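Local coordinates for protein polymeric immunoglobulin receptor (Mus musculus, PDB 4NOF) that probably binds polymeric IgA and IgM and carries them across mucosal epithelia, its cleaved ectodomain remaining on the antibody as secretory component, at residues H11-T14 against N20-I23. Residues are numbered along the deposited sequence; the frame is centred on the assembly and turned at random.
Sequences HVYT and NVTI. With NAG (2-acetamido-2-deoxy-beta-D-glucopyranose), chain C.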
ATOM      1  N   HIS A  11      -7.726  -6.010  -3.987  1.00 20.14           N
ATOM      2  CA  HIS A  11      -6.763  -6.515  -4.962  1.00 21.90           C
ATOM      3  C   HIS A  11      -5.740  -7.375  -4.233  1.00 20.58           C
ATOM      4  O   HIS A  11      -5.027  -6.885  -3.365  1.00 18.51           O
ATOM      5  CB  HIS A  11      -6.057  -5.375  -5.681  1.00 23.56           C
ATOM      6  CG  HIS A  11      -5.264  -5.813  -6.887  1.00 29.47           C
ATOM      7  ND1 HIS A  11      -5.549  -5.373  -8.163  1.00 37.91           N
ATOM      8  CD2 HIS A  11      -4.201  -6.646  -7.007  1.00 30.60           C
ATOM      9  CE1 HIS A  11      -4.693  -5.915  -9.017  1.00 37.47           C
ATOM     10  NE2 HIS A  11      -3.868  -6.695  -8.340  1.00 35.66           N
ATOM     11  N   VAL A  12      -5.638  -8.640  -4.631  1.00 18.81           N
ATOM     12  CA  VAL A  12      -4.704  -9.568  -4.028  1.00 20.67           C
ATOM     13  C   VAL A  12      -3.431  -9.675  -4.870  1.00 20.37           C
ATOM     14  O   VAL A  12      -3.493  -9.850  -6.087  1.00 22.74           O
ATOM     15  CB  VAL A  12      -5.325 -10.984  -3.900  1.00 22.90           C
ATOM     16  CG1 VAL A  12      -4.338 -11.941  -3.269  1.00 22.85           C
ATOM     17  CG2 VAL A  12      -6.582 -10.925  -3.040  1.00 24.98           C
ATOM     18  N   TYR A  13      -2.282  -9.550  -4.204  1.00 18.74           N
ATOM     19  CA  TYR A  13      -0.962  -9.785  -4.761  1.00 18.40           C
ATOM     20  C   TYR A  13      -0.336 -11.001  -4.056  1.00 19.67           C
ATOM     21  O   TYR A  13      -0.368 -11.106  -2.843  1.00 18.74           O
ATOM     22  CB  TYR A  13      -0.057  -8.566  -4.499  1.00 18.57           C
ATOM     23  CG  TYR A  13      -0.499  -7.288  -5.172  1.00 18.48           C
ATOM     24  CD1 TYR A  13      -1.356  -6.412  -4.548  1.00 18.90           C
ATOM     25  CD2 TYR A  13      -0.060  -6.960  -6.452  1.00 20.00           C
ATOM     26  CE1 TYR A  13      -1.742  -5.237  -5.145  1.00 18.89           C
ATOM     27  CE2 TYR A  13      -0.456  -5.780  -7.068  1.00 20.35           C
ATOM     28  CZ  TYR A  13      -1.298  -4.919  -6.404  1.00 20.00           C
ATOM     29  OH  TYR A  13      -1.711  -3.742  -6.998  1.00 20.35           O
ATOM     30  N   THR A  14       0.249 -11.919  -4.826  1.00 19.24           N
ATOM     31  CA  THR A  14       0.825 -13.132  -4.273  1.00 20.11           C
ATOM     32  C   THR A  14       2.290 -13.174  -4.722  1.00 20.67           C
ATOM     33  O   THR A  14       2.580 -13.111  -5.934  1.00 21.79           O
ATOM     34  CB  THR A  14       0.062 -14.388  -4.787  1.00 22.55           C
ATOM     35  OG1 THR A  14      -1.311 -14.326  -4.401  1.00 27.00           O
ATOM     36  CG2 THR A  14       0.643 -15.666  -4.227  1.00 23.80           C
ATOM     37  N   ASN A  20       9.835  -8.720  -4.738  1.00 23.51           N
ATOM     38  CA  ASN A  20       9.267  -7.369  -4.597  1.00 23.42           C
ATOM     39  C   ASN A  20       7.874  -7.320  -5.158  1.00 22.91           C
ATOM     40  O   ASN A  20       7.495  -8.143  -5.983  1.00 23.73           O
ATOM     41  CB  ASN A  20      10.161  -6.300  -5.237  1.00 26.04           C
ATOM     42  CG  ASN A  20      10.020  -6.225  -6.750  1.00 29.48           C
ATOM     43  OD1 ASN A  20       9.107  -5.580  -7.295  1.00 30.66           O
ATOM     44  ND2 ASN A  20      10.940  -6.901  -7.443  1.00 37.34           N
ATOM     45  N   VAL A  21       7.079  -6.372  -4.675  1.00 18.12           N
ATOM     46  CA  VAL A  21       5.746  -6.152  -5.181  1.00 19.09           C
ATOM     47  C   VAL A  21       5.564  -4.676  -5.442  1.00 20.08           C
ATOM     48  O   VAL A  21       6.040  -3.844  -4.661  1.00 20.52           O
ATOM     49  CB  VAL A  21       4.647  -6.670  -4.215  1.00 19.05           C
ATOM     50  CG1 VAL A  21       4.669  -5.969  -2.851  1.00 18.45           C
ATOM     51  CG2 VAL A  21       3.286  -6.543  -4.846  1.00 20.19           C
ATOM     52  N   THR A  22       4.878  -4.362  -6.529  1.00 19.43           N
ATOM     53  CA  THR A  22       4.449  -3.005  -6.803  1.00 20.10           C
ATOM     54  C   THR A  22       2.951  -2.923  -6.618  1.00 19.81           C
ATOM     55  O   THR A  22       2.176  -3.478  -7.397  1.00 20.16           O
ATOM     56  CB  THR A  22       4.826  -2.538  -8.222  1.00 23.27           C
ATOM     57  OG1 THR A  22       6.251  -2.582  -8.347  1.00 23.39           O
ATOM     58  CG2 THR A  22       4.323  -1.097  -8.446  1.00 24.43           C
ATOM     59  N   ILE A  23       2.530  -2.225  -5.562  1.00 17.70           N
ATOM     60  CA  ILE A  23       1.111  -2.037  -5.222  1.00 18.30           C
ATOM     61  C   ILE A  23       0.580  -0.802  -5.959  1.00 17.70           C
ATOM     62  O   ILE A  23       1.185   0.250  -5.895  1.00 17.54           O
ATOM     63  CB  ILE A  23       0.942  -1.835  -3.695  1.00 18.42           C
ATOM     64  CG1 ILE A  23       1.414  -3.071  -2.932  1.00 19.46           C
ATOM     65  CG2 ILE A  23      -0.508  -1.486  -3.338  1.00 19.14           C
ATOM     66  CD1 ILE A  23       1.527  -2.869  -1.437  1.00 21.23           C
TER
HETATM   67  C1  NAG C 301      10.986  -6.967  -8.891  1.00 46.25           C
HETATM   68  C2  NAG C 301      12.381  -7.205  -9.454  1.00 53.54           C
HETATM   69  C3  NAG C 301      12.325  -7.269 -10.977  1.00 55.33           C
HETATM   70  C4  NAG C 301      11.288  -8.285 -11.442  1.00 54.58           C
HETATM   71  C5  NAG C 301       9.946  -7.994 -10.773  1.00 53.09           C
HETATM   72  C6  NAG C 301       8.890  -9.042 -11.101  1.00 55.36           C
HETATM   73  C7  NAG C 301      14.154  -6.317  -8.000  1.00 59.01           C
HETATM   74  C8  NAG C 301      15.062  -5.163  -7.665  1.00 62.87           C
HETATM   75  N2  NAG C 301      13.307  -6.170  -9.024  1.00 55.42           N
HETATM   76  O3  NAG C 301      13.595  -7.631 -11.472  1.00 59.29           O
HETATM   77  O4  NAG C 301      11.168  -8.218 -12.852  1.00 54.06           O
HETATM   78  O5  NAG C 301      10.118  -7.981  -9.372  1.00 51.54           O
HETATM   79  O6  NAG C 301       7.613  -8.466 -10.942  1.00 50.80           O
HETATM   80  O7  NAG C 301      14.226  -7.338  -7.330  1.00 65.42           O
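Two sheets face each other in the immunoglobulin V-set sandwich, and Y13 of strand 11-16 shows how one aromatic residue can bridge an edge of it, reaching V21, T22 and I23 of strand 21-26 in the other sheet. The strands run nearly antiparallel, but their axes come no nearer than 8.7 Å, so side chains must span the gap. With CG anti to its own carbonyl carbon (chi1 -64°), the tyrosine crosses V21 at about a right angle: Y13 CD2 lies 3.7 Å from V21 CG2. On the same side of the ring, Y13 CE2 comes to 3.5 Å from T22 O, while across it Y13 CE1 is a looser 4.3 Å from I23 CG2. The hydroxyl ends beside the backbone, Y13 OH 3.7 Å from I23 CA, where it accepts a hydrogen bond from E24 N. V106 of strand 102-111 touches both Y13 and I23. Beyond V21, N20 ND2 is joined covalently to C1 of an N-linked N-acetylglucosamine (NAG), while N20 OD1 accepts a hydrogen bond from N79. Cutting Y13 back to an alanine here is likely to leave E24 N without its phenol acceptor and a gap beside V21 CG2. Methyl packing, with the T22 carbonyl alongside and the hydroxyl anchored, probably limits swinging of the phenol.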